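Local coordinates for lithostathine-1-alpha (Homo sapiens, PDB 1QDD), which might inhibit spontaneous calcium carbonate precipitation and may be associated with regeneration of the pancreas and brain and with neuronal sprouting, at residues 33-38 against 77-81; 46-52 against 138-142; 81-87 against 112-116; 101-107 against 125-129. The protein carries 1 engineered substitution. All blocks are in the same frame, centred on the assembly; numbering follows the deposited sequence. Where two conformers were deposited one is given.

How the contacts relate
Contacts 1 and 2 lie in the buried part of this C-type lectin fold, whereas contacts 3 and 4 lie further out and are only partly buried. Contact 1 is aromatic, two tryptophans and a histidine. Contact 2 is backbone pairing with apolar packing, and it adjoins contact 1 where Gly79 N meets Val51 O. Contact 3 shares His81 with contact 1 but depends mostly on charge, through an arginine and an aspartate. Contact 4 combines a backbone bridge with a T-shaped pair of indoles. Contacts 3 and 4 hold the neighbouring strands 115-119 and 127-130 and meet in the Arg87-Asp129 salt bridge. All four reach one sheet: strands 136-143, 75-78, 115-119 and 127-130 are paired in that order.

Contact 1 (33-38 against 77-81); sequences ETWVDA and WIGLH
Trp35 turns the edge of its indole onto the face of Trp77, the two planes standing almost exactly perpendicular (89°) in a T-shaped pair. Two atoms of Trp35 do the touching: CB sits over the six-membered ring of Trp77, 3.9 Å from its centroid, and CD1 comes within 3.6 Å of Trp77 CE3. With CG opposite the backbone N (chi1 -175°), the Trp35 ring reaches from the first turn of helix 35-44 across to the strand residues beyond Trp77. There its six-membered ring and the imidazole of His81 form an offset stack, the planes only 27° apart and Trp35 CH2 lying over the middle of the imidazole. Each indole N-H is spent on a main-chain carbonyl of the other segment. Trp77 NE1 donates to Glu33 O at 2.9 Å, with the oxygen in the indole plane; Trp35 NE1 donates to Ile78 O at 3.0 Å, with the oxygen somewhat out of plane. These bonds fix how far each ring can rotate, and they satisfy two indole N-H groups that the cluster buries. Ala38 CB, one turn along the helix, packs 4.1 Å from Trp77 CD1. Residues 77-80 spell the WIGL motif, and this aromatic cluster joining it to the start of the first helix belongs to the central core of the C-type lectin fold.

Contact 2 (46-52 against 138-142); sequences NSGNLVS and FVCKF
Asn49 and Lys141 form a hydrogen-bonded antiparallel pair, the centre of the closely fitted part of this contact. Lys141 N donates to Asn49 O at 3.0 Å, nearly in line with the carbonyl bond, and Asn49 N returns a longer bond to Lys141 O. One step on, Leu50 faces Cys140 as a non-hydrogen-bonded pair, and Val51 N then donates to Val139 O at 3.0 Å. The closest pair of CA atoms is that of Gly48 and Phe142, 4.1 Å apart; Gly48 CA also lies 3.3 Å from Lys141 O, where there is no room for a side chain. On the buried side, Leu50 CD2 rests 3.7 Å from Phe138 CB, and Val51 CG1 lies 3.8 Å from Val139 CB. Lys141 passes across Val51 as well, its CB about 4.1 Å from Val51 CG2. Strand 136-143 is the closing strand of the C-type lectin domain, and Cys140 ties it to helix 35-44 through the disulfide with Cys42, a link characteristic of the fold. Packing is looser toward solvent. The exposed Asn46 lays its CB over one face of the Phe142 ring, 3.9 Å from the centroid, with its amide tilted by 31° against the ring. Lys141 is extended from CG onward, and at its far end NZ makes just a weak bond to Ser52 O; its stronger partner is Glu58, in a salt bridge, and the ring of Tyr24 offers a cation-pi contact.

Contact 3 (81-87 against 112-116); sequences HDPKKNR and PGYCV
A bend at chi2 (68°) folds the Arg87 side chain round to Gly113, while Tyr114, with CG opposite its own carbonyl carbon (chi1 -57°), carries its ring across the aliphatic chain of Lys85. The guanidinium grips Gly113 O end-on with two nitrogens, NH1 at 3.0 Å and NH2 at 3.2 Å. NH1 also forms a salt bridge with Asp82, whose OD2 offers its anti lone pair at 2.9 Å and lies in the guanidinium plane. The same OD2 accepts from Arg87 N, and OD1 from Asn86 N, so one carboxylate holds the chain just after the type I turn of 82-85, as well as the arginine side chain. Pro112 CB covers one face of the guanidinium, 3.6 Å from NH2. Arg87 NH2 has further partners in Asp129 and in Ser108 O. Over the Tyr114 ring, Lys85 CG stands 3.8 Å from the centroid, close to the ring normal, on the face away from Pro112 O. A water joins Lys85 O to Tyr114 OH. The main chains themselves meet where Asp82 N donates to Tyr114 O at 2.9 Å, beside the non-hydrogen-bonded antiparallel pair of His81 and Cys115. Tyr114 and Cys115 together face Val130 as a classic beta bulge, next to the Cys115-Cys132 disulfide. The contact closes the base of the long-loop region of the C-type lectin fold, here through an arginine-aspartate pair.

Contact 4 (101-107 against 125-129); sequences SWGIGAP and QKWKD
A backbone bridge backed by two indoles joins loop 101-107 of the long-loop region of the lectin fold to the start of strand 127-130. Trp127 N donates to Ser101 O at 2.9 Å, and Gly103 N to Trp127 O, also at 2.9 Å, on a lone pair in the carbonyl plane. Ser101 OG adds a bond to Gln125 O at 2.8 Å, while its CB lies over the five-membered ring of Trp127. The Trp127 edge points to the face of Trp102, planes at 80°, and CB of Trp127 touches Trp102 CE3 at 3.8 Å. Pro107 CD sits over the opposite face of Trp102, so that ring is sandwiched; the peptide before Pro107 is cis. A water links Trp102 O and Lys126 NZ. Asp129 OD1 lies 3.4 Å from Pro107 CA. Residues 127-129 (Trp-Lys-Asp) stand where calcium-dependent relatives carry WND, whose Asn and Asp bind calcium; lysine takes the asparagine position. Asp129 N is buried with no partner in the model, but protein donors meet the carboxylate: Ser108 N at OD1, and Arg87 and Gly113 N at OD2. These bonds, with the arginine's charge, would probably favour the ionised form of Asp129.

Contact 1 (33-38 against 77-81)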
loop_
_atom_site.group_PDB
_atom_site.type_symbol
_atom_site.label_atom_id
_atom_site.label_comp_id
_atom_site.label_asym_id
_atom_site.label_seq_id
_atom_site.Cartn_x
_atom_site.Cartn_y
_atom_site.Cartn_z
ATOM N N GLU A 33 -12.072 0.657 -5.891
ATOM C CA GLU A 33 -12.686 1.334 -4.769
ATOM C C GLU A 33 -12.040 2.706 -4.548
ATOM O O GLU A 33 -10.896 2.908 -4.975
ATOM C CB GLU A 33 -12.537 0.512 -3.486
ATOM C CG GLU A 33 -13.113 -0.886 -3.487
ATOM C CD GLU A 33 -14.616 -0.986 -3.347
ATOM O OE1 GLU A 33 -15.320 -0.002 -3.045
ATOM O OE2 GLU A 33 -15.149 -2.112 -3.516
ATOM N N THR A 34 -12.752 3.607 -3.888
ATOM C CA THR A 34 -12.150 4.873 -3.480
ATOM C C THR A 34 -11.024 4.625 -2.471
ATOM O O THR A 34 -10.970 3.556 -1.856
ATOM C CB THR A 34 -13.184 5.839 -2.869
ATOM O OG1 THR A 34 -13.648 5.238 -1.657
ATOM C CG2 THR A 34 -14.345 6.128 -3.803
ATOM N N TRP A 35 -10.160 5.613 -2.240
ATOM C CA TRP A 35 -9.053 5.427 -1.304
ATOM C C TRP A 35 -9.530 5.043 0.090
ATOM O O TRP A 35 -9.026 4.091 0.697
ATOM C CB TRP A 35 -8.181 6.684 -1.274
ATOM C CG TRP A 35 -6.941 6.574 -0.436
ATOM C CD1 TRP A 35 -5.681 6.257 -0.854
ATOM C CD2 TRP A 35 -6.814 6.843 0.964
ATOM N NE1 TRP A 35 -4.783 6.279 0.189
ATOM C CE2 TRP A 35 -5.473 6.639 1.322
ATOM C CE3 TRP A 35 -7.724 7.237 1.958
ATOM C CZ2 TRP A 35 -5.015 6.771 2.633
ATOM C CZ3 TRP A 35 -7.266 7.381 3.265
ATOM C CH2 TRP A 35 -5.926 7.139 3.577
ATOM N N VAL A 36 -10.549 5.748 0.607
ATOM C CA VAL A 36 -11.082 5.443 1.940
ATOM C C VAL A 36 -11.675 4.046 2.026
ATOM O O VAL A 36 -11.473 3.312 2.994
ATOM C CB VAL A 36 -12.131 6.491 2.367
ATOM C CG1 VAL A 36 -12.900 6.080 3.619
ATOM C CG2 VAL A 36 -11.465 7.842 2.605
ATOM N N ASP A 37 -12.449 3.645 1.022
ATOM C CA ASP A 37 -13.086 2.335 0.989
ATOM C C ASP A 37 -12.063 1.209 0.844
ATOM O O ASP A 37 -12.239 0.140 1.442
ATOM C CB ASP A 37 -14.169 2.265 -0.087
ATOM C CG ASP A 37 -15.401 3.092 0.253
ATOM O OD1 ASP A 37 -15.547 3.526 1.410
ATOM O OD2 ASP A 37 -16.236 3.307 -0.656
ATOM N N ALA A 38 -10.965 1.439 0.129
ATOM C CA ALA A 38 -9.871 0.478 0.011
ATOM C C ALA A 38 -9.189 0.306 1.367
ATOM O O ALA A 38 -8.956 -0.834 1.792
ATOM C CB ALA A 38 -8.888 0.924 -1.053
ATOM N N TRP A 77 -3.661 1.960 -5.593
ATOM C CA TRP A 77 -3.546 2.741 -4.352
ATOM C C TRP A 77 -2.519 2.207 -3.347
ATOM O O TRP A 77 -2.364 1.002 -3.143
ATOM C CB TRP A 77 -4.887 2.728 -3.610
ATOM C CG TRP A 77 -6.078 3.482 -4.086
ATOM C CD1 TRP A 77 -7.340 2.981 -4.255
ATOM C CD2 TRP A 77 -6.159 4.873 -4.419
ATOM N NE1 TRP A 77 -8.191 3.972 -4.671
ATOM C CE2 TRP A 77 -7.493 5.146 -4.786
ATOM C CE3 TRP A 77 -5.221 5.913 -4.455
ATOM C CZ2 TRP A 77 -7.912 6.421 -5.169
ATOM C CZ3 TRP A 77 -5.652 7.179 -4.820
ATOM C CH2 TRP A 77 -6.984 7.416 -5.186
ATOM N N ILE A 78 -1.854 3.165 -2.696
ATOM C CA ILE A 78 -1.004 2.939 -1.528
ATOM C C ILE A 78 -1.559 3.835 -0.409
ATOM O O ILE A 78 -2.412 4.687 -0.643
ATOM C CB ILE A 78 0.490 3.095 -1.752
ATOM C CG1 ILE A 78 0.869 4.527 -2.150
ATOM C CG2 ILE A 78 0.976 2.098 -2.805
ATOM C CD1 ILE A 78 2.366 4.777 -2.227
ATOM N N GLY A 79 -1.080 3.647 0.826
ATOM C CA GLY A 79 -1.628 4.338 1.978
ATOM C C GLY A 79 -1.273 5.773 2.277
ATOM O O GLY A 79 -1.529 6.206 3.423
ATOM N N LEU A 80 -0.674 6.513 1.373
ATOM C CA LEU A 80 -0.224 7.879 1.624
ATOM C C LEU A 80 -1.286 8.886 1.235
ATOM O O LEU A 80 -1.904 8.759 0.161
ATOM C CB LEU A 80 1.100 8.151 0.907
ATOM C CG LEU A 80 1.948 9.319 1.431
ATOM C CD1 LEU A 80 2.623 8.992 2.752
ATOM C CD2 LEU A 80 3.025 9.712 0.422
ATOM N N HIS A 81 -1.544 9.878 2.085
ATOM C CA HIS A 81 -2.551 10.902 1.803
ATOM C C HIS A 81 -2.198 12.198 2.515
ATOM O O HIS A 81 -1.327 12.221 3.398
ATOM C CB HIS A 81 -3.961 10.421 2.134
ATOM C CG HIS A 81 -4.271 10.250 3.586
ATOM N ND1 HIS A 81 -5.450 10.721 4.138
ATOM C CD2 HIS A 81 -3.607 9.641 4.592
ATOM C CE1 HIS A 81 -5.471 10.422 5.422
ATOM N NE2 HIS A 81 -4.368 9.783 5.744
#

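Contact 2 (46-52 against 138-142)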
loop_
_atom_site.group_PDB
_atom_site.type_symbol
_atom_site.label_atom_id
_atom_site.label_comp_id
_atom_site.label_asym_id
_atom_site.label_seq_id
_atom_site.Cartn_x
_atom_site.Cartn_y
_atom_site.Cartn_z
ATOM N N ASN A 46 -7.885 -9.107 8.757
ATOM C CA ASN A 46 -6.715 -9.335 9.581
ATOM C C ASN A 46 -6.081 -8.026 10.038
ATOM O O ASN A 46 -4.871 -7.929 10.194
ATOM C CB ASN A 46 -5.695 -10.217 8.848
ATOM C CG ASN A 46 -6.285 -11.512 8.325
ATOM O OD1 ASN A 46 -6.355 -11.755 7.115
ATOM N ND2 ASN A 46 -6.758 -12.338 9.244
ATOM N N SER A 47 -6.910 -7.012 10.266
ATOM C CA SER A 47 -6.514 -5.739 10.830
ATOM C C SER A 47 -5.262 -5.154 10.209
ATOM O O SER A 47 -4.288 -4.774 10.865
ATOM C CB SER A 47 -6.395 -5.943 12.353
ATOM O OG SER A 47 -7.645 -6.464 12.817
ATOM N N GLY A 48 -5.332 -4.949 8.890
ATOM C CA GLY A 48 -4.258 -4.304 8.138
ATOM C C GLY A 48 -4.618 -2.878 7.771
ATOM O O GLY A 48 -5.464 -2.214 8.368
ATOM N N ASN A 49 -3.932 -2.325 6.771
ATOM C CA ASN A 49 -4.122 -1.000 6.220
ATOM C C ASN A 49 -3.630 -1.036 4.762
ATOM O O ASN A 49 -2.937 -1.979 4.385
ATOM C CB ASN A 49 -3.370 0.146 6.898
ATOM C CG ASN A 49 -4.055 0.682 8.133
ATOM O OD1 ASN A 49 -3.565 0.411 9.244
ATOM N ND2 ASN A 49 -5.144 1.420 8.023
ATOM N N LEU A 50 -3.967 -0.025 3.983
ATOM C CA LEU A 50 -3.350 0.120 2.676
ATOM C C LEU A 50 -1.838 0.101 2.926
ATOM O O LEU A 50 -1.343 0.590 3.963
ATOM C CB LEU A 50 -3.716 1.452 2.021
ATOM C CG LEU A 50 -5.069 1.529 1.309
ATOM C CD1 LEU A 50 -5.416 2.951 0.904
ATOM C CD2 LEU A 50 -5.086 0.601 0.091
ATOM N N VAL A 51 -1.068 -0.417 1.990
ATOM C CA VAL A 51 0.365 -0.590 2.193
ATOM C C VAL A 51 1.077 0.716 2.495
ATOM O O VAL A 51 0.849 1.739 1.854
ATOM C CB VAL A 51 0.977 -1.338 0.987
ATOM C CG1 VAL A 51 0.906 -0.567 -0.315
ATOM C CG2 VAL A 51 2.410 -1.776 1.248
ATOM N N SER A 52 2.024 0.646 3.433
ATOM C CA SER A 52 2.977 1.702 3.737
ATOM C C SER A 52 4.338 1.255 3.190
ATOM O O SER A 52 4.742 0.119 3.457
ATOM C CB SER A 52 3.147 1.989 5.220
ATOM O OG SER A 52 1.959 2.377 5.852
ATOM N N PHE A 138 -5.809 -1.924 -5.349
ATOM C CA PHE A 138 -5.032 -1.555 -4.156
ATOM C C PHE A 138 -4.241 -2.697 -3.569
ATOM O O PHE A 138 -4.498 -3.883 -3.843
ATOM C CB PHE A 138 -5.997 -0.983 -3.086
ATOM C CG PHE A 138 -7.164 -1.833 -2.685
ATOM C CD1 PHE A 138 -7.123 -2.627 -1.550
ATOM C CD2 PHE A 138 -8.352 -1.793 -3.409
ATOM C CE1 PHE A 138 -8.226 -3.350 -1.144
ATOM C CE2 PHE A 138 -9.447 -2.518 -2.996
ATOM C CZ PHE A 138 -9.398 -3.300 -1.869
ATOM N N VAL A 139 -3.243 -2.379 -2.751
ATOM C CA VAL A 139 -2.428 -3.357 -2.041
ATOM C C VAL A 139 -2.621 -3.162 -0.529
ATOM O O VAL A 139 -2.515 -2.039 -0.034
ATOM C CB VAL A 139 -0.927 -3.253 -2.364
ATOM C CG1 VAL A 139 -0.069 -4.212 -1.540
ATOM C CG2 VAL A 139 -0.650 -3.496 -3.846
ATOM N N CYS A 140 -2.865 -4.245 0.202
ATOM C CA CYS A 140 -2.963 -4.260 1.657
ATOM C C CYS A 140 -1.730 -4.902 2.307
ATOM O O CYS A 140 -1.067 -5.744 1.720
ATOM C CB CYS A 140 -4.202 -5.018 2.153
ATOM S SG CYS A 140 -5.826 -4.487 1.577
ATOM N N LYS A 141 -1.445 -4.488 3.538
ATOM C CA LYS A 141 -0.343 -4.978 4.363
ATOM C C LYS A 141 -0.859 -5.264 5.775
ATOM O O LYS A 141 -1.545 -4.411 6.343
ATOM C CB LYS A 141 0.782 -3.928 4.397
ATOM C CG LYS A 141 1.973 -4.177 5.319
ATOM C CD LYS A 141 2.965 -3.024 5.258
ATOM C CE LYS A 141 4.131 -3.146 6.219
ATOM N NZ LYS A 141 5.053 -1.969 6.056
ATOM N N PHE A 142 -0.554 -6.430 6.336
ATOM C CA PHE A 142 -1.001 -6.757 7.694
ATOM C C PHE A 142 0.068 -7.589 8.401
ATOM O O PHE A 142 0.826 -8.338 7.804
ATOM C CB PHE A 142 -2.354 -7.447 7.710
ATOM C CG PHE A 142 -2.464 -8.817 7.122
ATOM C CD1 PHE A 142 -2.267 -9.956 7.895
ATOM C CD2 PHE A 142 -2.789 -8.991 5.789
ATOM C CE1 PHE A 142 -2.383 -11.217 7.346
ATOM C CE2 PHE A 142 -2.905 -10.249 5.236
ATOM C CZ PHE A 142 -2.701 -11.370 6.008
#

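Contact 3 (81-87 against 112-116)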
loop_
_atom_site.group_PDB
_atom_site.type_symbol
_atom_site.label_atom_id
_atom_site.label_comp_id
_atom_site.label_asym_id
_atom_site.label_seq_id
_atom_site.Cartn_x
_atom_site.Cartn_y
_atom_site.Cartn_z
ATOM N N HIS A 81 -1.544 9.878 2.085
ATOM C CA HIS A 81 -2.551 10.902 1.803
ATOM C C HIS A 81 -2.198 12.198 2.515
ATOM O O HIS A 81 -1.327 12.221 3.398
ATOM C CB HIS A 81 -3.961 10.421 2.134
ATOM C CG HIS A 81 -4.271 10.250 3.586
ATOM N ND1 HIS A 81 -5.450 10.721 4.138
ATOM C CD2 HIS A 81 -3.607 9.641 4.592
ATOM C CE1 HIS A 81 -5.471 10.422 5.422
ATOM N NE2 HIS A 81 -4.368 9.783 5.744
ATOM N N ASP A 82 -2.839 13.284 2.131
ATOM C CA ASP A 82 -2.637 14.648 2.655
ATOM C C ASP A 82 -3.946 15.057 3.316
ATOM O O ASP A 82 -4.792 15.697 2.676
ATOM C CB ASP A 82 -2.265 15.555 1.482
ATOM C CG ASP A 82 -2.071 17.026 1.797
ATOM O OD1 ASP A 82 -2.059 17.355 3.008
ATOM O OD2 ASP A 82 -1.955 17.837 0.845
ATOM N N PRO A 83 -4.168 14.668 4.570
ATOM C CA PRO A 83 -5.445 14.869 5.219
ATOM C C PRO A 83 -5.888 16.295 5.472
ATOM O O PRO A 83 -7.116 16.508 5.452
ATOM C CB PRO A 83 -5.342 14.078 6.519
ATOM C CG PRO A 83 -3.885 13.958 6.791
ATOM C CD PRO A 83 -3.214 13.923 5.438
ATOM N N LYS A 84 -4.969 17.229 5.642
ATOM C CA LYS A 84 -5.342 18.624 5.907
ATOM C C LYS A 84 -5.221 19.494 4.676
ATOM O O LYS A 84 -5.342 20.726 4.732
ATOM C CB LYS A 84 -4.498 19.149 7.081
ATOM C CG LYS A 84 -4.646 18.319 8.344
ATOM C CD LYS A 84 -3.791 18.854 9.486
ATOM C CE LYS A 84 -3.734 17.888 10.652
ATOM N NZ LYS A 84 -2.779 18.327 11.717
ATOM N N LYS A 85 -4.944 18.903 3.520
ATOM C CA LYS A 85 -4.801 19.577 2.240
ATOM C C LYS A 85 -3.757 20.679 2.237
ATOM O O LYS A 85 -3.854 21.695 1.536
ATOM C CB LYS A 85 -6.161 20.103 1.746
ATOM C CG LYS A 85 -7.194 18.997 1.631
ATOM C CD LYS A 85 -8.516 19.485 1.060
ATOM C CE LYS A 85 -9.281 18.325 0.443
ATOM N NZ LYS A 85 -10.071 17.593 1.465
ATOM N N ASN A 86 -2.678 20.468 2.985
ATOM C CA ASN A 86 -1.606 21.438 3.135
ATOM C C ASN A 86 -0.245 20.893 2.755
ATOM O O ASN A 86 0.836 21.351 3.111
ATOM C CB ASN A 86 -1.565 21.985 4.561
ATOM C CG ASN A 86 -1.269 20.952 5.618
ATOM O OD1 ASN A 86 -1.267 19.739 5.390
ATOM N ND2 ASN A 86 -1.009 21.396 6.842
ATOM N N ARG A 87 -0.285 19.774 2.015
ATOM C CA ARG A 87 0.906 19.113 1.518
ATOM C C ARG A 87 1.798 18.577 2.619
ATOM O O ARG A 87 3.024 18.572 2.570
ATOM C CB ARG A 87 1.615 20.034 0.516
ATOM C CG ARG A 87 1.200 19.749 -0.893
ATOM C CD ARG A 87 -0.252 20.103 -1.260
ATOM N NE ARG A 87 -0.193 19.442 -2.579
ATOM C CZ ARG A 87 -0.681 18.256 -2.867
ATOM N NH1 ARG A 87 -1.459 17.607 -2.015
ATOM N NH2 ARG A 87 -0.518 17.737 -4.085
ATOM N N PRO A 112 -3.670 19.930 -7.476
ATOM C CA PRO A 112 -3.326 18.972 -6.447
ATOM C C PRO A 112 -4.262 17.825 -6.154
ATOM O O PRO A 112 -5.461 17.961 -5.971
ATOM C CB PRO A 112 -3.177 19.828 -5.179
ATOM C CG PRO A 112 -4.075 20.992 -5.431
ATOM C CD PRO A 112 -3.930 21.270 -6.903
ATOM N N GLY A 113 -3.643 16.642 -6.059
ATOM C CA GLY A 113 -4.335 15.428 -5.621
ATOM C C GLY A 113 -3.978 15.211 -4.142
ATOM O O GLY A 113 -2.898 15.630 -3.724
ATOM N N TYR A 114 -4.856 14.569 -3.393
ATOM C CA TYR A 114 -4.664 14.381 -1.953
ATOM C C TYR A 114 -4.457 12.934 -1.538
ATOM O O TYR A 114 -4.288 12.648 -0.336
ATOM C CB TYR A 114 -5.792 15.083 -1.164
ATOM C CG TYR A 114 -5.875 16.572 -1.487
ATOM C CD1 TYR A 114 -6.956 17.091 -2.193
ATOM C CD2 TYR A 114 -4.856 17.441 -1.127
ATOM C CE1 TYR A 114 -7.026 18.439 -2.502
ATOM C CE2 TYR A 114 -4.914 18.793 -1.442
ATOM C CZ TYR A 114 -6.000 19.277 -2.132
ATOM O OH TYR A 114 -6.049 20.624 -2.439
ATOM N N CYS A 115 -4.461 11.971 -2.448
ATOM C CA CYS A 115 -4.236 10.550 -2.210
ATOM C C CYS A 115 -3.199 10.087 -3.220
ATOM O O CYS A 115 -2.990 10.765 -4.245
ATOM C CB CYS A 115 -5.517 9.731 -2.313
ATOM S SG CYS A 115 -6.636 9.956 -0.898
ATOM N N VAL A 116 -2.466 9.009 -2.969
ATOM C CA VAL A 116 -1.353 8.579 -3.799
ATOM C C VAL A 116 -1.493 7.188 -4.407
ATOM O O VAL A 116 -1.894 6.223 -3.739
ATOM C CB VAL A 116 -0.051 8.646 -2.961
ATOM C CG1 VAL A 116 1.173 8.247 -3.784
ATOM C CG2 VAL A 116 0.146 10.049 -2.401
HETATM O O HOH W 1 -3.976 22.081 -1.222
#

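Contact 4 (101-107 against 125-129)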
loop_
_atom_site.group_PDB
_atom_site.type_symbol
_atom_site.label_atom_id
_atom_site.label_comp_id
_atom_site.label_asym_id
_atom_site.label_seq_id
_atom_site.Cartn_x
_atom_site.Cartn_y
_atom_site.Cartn_z
ATOM N N SER A 101 9.162 8.295 -3.194
ATOM C CA SER A 101 9.447 7.919 -4.582
ATOM C C SER A 101 8.538 8.627 -5.574
ATOM O O SER A 101 7.854 7.981 -6.376
ATOM C CB SER A 101 9.322 6.394 -4.696
ATOM O OG SER A 101 9.926 5.947 -5.900
ATOM N N TRP A 102 8.484 9.944 -5.524
ATOM C CA TRP A 102 7.630 10.733 -6.407
ATOM C C TRP A 102 8.064 10.631 -7.861
ATOM O O TRP A 102 9.251 10.725 -8.187
ATOM C CB TRP A 102 7.620 12.184 -5.939
ATOM C CG TRP A 102 7.010 12.399 -4.591
ATOM C CD1 TRP A 102 7.671 12.789 -3.452
ATOM C CD2 TRP A 102 5.636 12.272 -4.232
ATOM N NE1 TRP A 102 6.780 12.916 -2.423
ATOM C CE2 TRP A 102 5.523 12.610 -2.862
ATOM C CE3 TRP A 102 4.464 11.939 -4.933
ATOM C CZ2 TRP A 102 4.306 12.597 -2.195
ATOM C CZ3 TRP A 102 3.259 11.946 -4.254
ATOM C CH2 TRP A 102 3.184 12.273 -2.887
ATOM N N GLY A 103 7.091 10.513 -8.763
ATOM C CA GLY A 103 7.365 10.578 -10.208
ATOM C C GLY A 103 7.543 12.022 -10.674
ATOM O O GLY A 103 7.396 12.969 -9.919
ATOM N N ILE A 104 7.882 12.160 -11.962
ATOM C CA ILE A 104 8.115 13.462 -12.584
ATOM C C ILE A 104 6.921 14.386 -12.403
ATOM O O ILE A 104 5.791 13.995 -12.695
ATOM C CB ILE A 104 8.425 13.265 -14.091
ATOM C CG1 ILE A 104 9.733 12.504 -14.282
ATOM C CG2 ILE A 104 8.450 14.605 -14.818
ATOM C CD1 ILE A 104 9.978 11.944 -15.668
ATOM N N GLY A 105 7.130 15.578 -11.850
ATOM C CA GLY A 105 6.082 16.564 -11.677
ATOM C C GLY A 105 5.173 16.366 -10.480
ATOM O O GLY A 105 4.164 17.064 -10.315
ATOM N N ALA A 106 5.494 15.389 -9.626
ATOM C CA ALA A 106 4.706 15.090 -8.444
ATOM C C ALA A 106 5.366 15.443 -7.147
ATOM O O ALA A 106 6.545 15.229 -7.215
ATOM C CB ALA A 106 4.245 13.626 -8.447
ATOM N N PRO A 107 4.629 15.780 -6.113
ATOM C CA PRO A 107 3.272 16.189 -6.001
ATOM C C PRO A 107 2.960 17.509 -6.711
ATOM O O PRO A 107 3.812 18.396 -6.692
ATOM C CB PRO A 107 2.894 16.194 -4.535
ATOM C CG PRO A 107 4.173 16.349 -3.808
ATOM C CD PRO A 107 5.226 16.057 -4.808
ATOM N N GLN A 125 6.888 1.669 -9.531
ATOM C CA GLN A 125 7.919 2.097 -8.606
ATOM C C GLN A 125 7.805 3.563 -8.214
ATOM O O GLN A 125 8.437 3.924 -7.203
ATOM C CB GLN A 125 9.308 1.870 -9.223
ATOM C CG GLN A 125 9.673 0.402 -9.378
ATOM C CD GLN A 125 11.108 0.244 -9.848
ATOM O OE1 GLN A 125 12.016 0.902 -9.333
ATOM N NE2 GLN A 125 11.316 -0.600 -10.850
ATOM N N LYS A 126 7.099 4.388 -8.965
ATOM C CA LYS A 126 6.971 5.810 -8.665
ATOM C C LYS A 126 5.526 6.195 -8.368
ATOM O O LYS A 126 4.586 5.487 -8.718
ATOM C CB LYS A 126 7.527 6.689 -9.777
ATOM C CG LYS A 126 8.965 6.456 -10.199
ATOM C CD LYS A 126 9.955 7.124 -9.272
ATOM C CE LYS A 126 11.393 6.992 -9.756
ATOM N NZ LYS A 126 12.341 7.333 -8.657
ATOM N N TRP A 127 5.350 7.299 -7.666
ATOM C CA TRP A 127 4.117 7.766 -7.087
ATOM C C TRP A 127 3.526 8.992 -7.777
ATOM O O TRP A 127 4.263 9.880 -8.212
ATOM C CB TRP A 127 4.383 8.161 -5.629
ATOM C CG TRP A 127 4.979 7.130 -4.722
ATOM C CD1 TRP A 127 5.191 5.812 -4.956
ATOM C CD2 TRP A 127 5.450 7.357 -3.376
ATOM N NE1 TRP A 127 5.761 5.182 -3.865
ATOM C CE2 TRP A 127 5.924 6.124 -2.889
ATOM C CE3 TRP A 127 5.503 8.490 -2.566
ATOM C CZ2 TRP A 127 6.449 6.008 -1.594
ATOM C CZ3 TRP A 127 6.029 8.364 -1.287
ATOM C CH2 TRP A 127 6.489 7.130 -0.828
ATOM N N LYS A 128 2.204 9.074 -7.808
ATOM C CA LYS A 128 1.488 10.239 -8.328
ATOM C C LYS A 128 0.361 10.606 -7.376
ATOM O O LYS A 128 -0.333 9.737 -6.868
ATOM C CB LYS A 128 0.919 9.885 -9.700
ATOM C CG LYS A 128 0.049 10.878 -10.433
ATOM C CD LYS A 128 -0.139 10.372 -11.853
ATOM C CE LYS A 128 -1.327 9.452 -12.040
ATOM N NZ LYS A 128 -1.635 9.387 -13.509
ATOM N N ASP A 129 0.156 11.904 -7.152
ATOM C CA ASP A 129 -0.972 12.427 -6.394
ATOM C C ASP A 129 -2.215 12.535 -7.270
ATOM O O ASP A 129 -2.111 13.093 -8.372
ATOM C CB ASP A 129 -0.662 13.794 -5.770
ATOM C CG ASP A 129 -0.220 14.878 -6.728
ATOM O OD1 ASP A 129 0.704 14.619 -7.515
ATOM O OD2 ASP A 129 -0.785 16.001 -6.696
HETATM O O HOH W 2 11.712 9.749 -7.320
#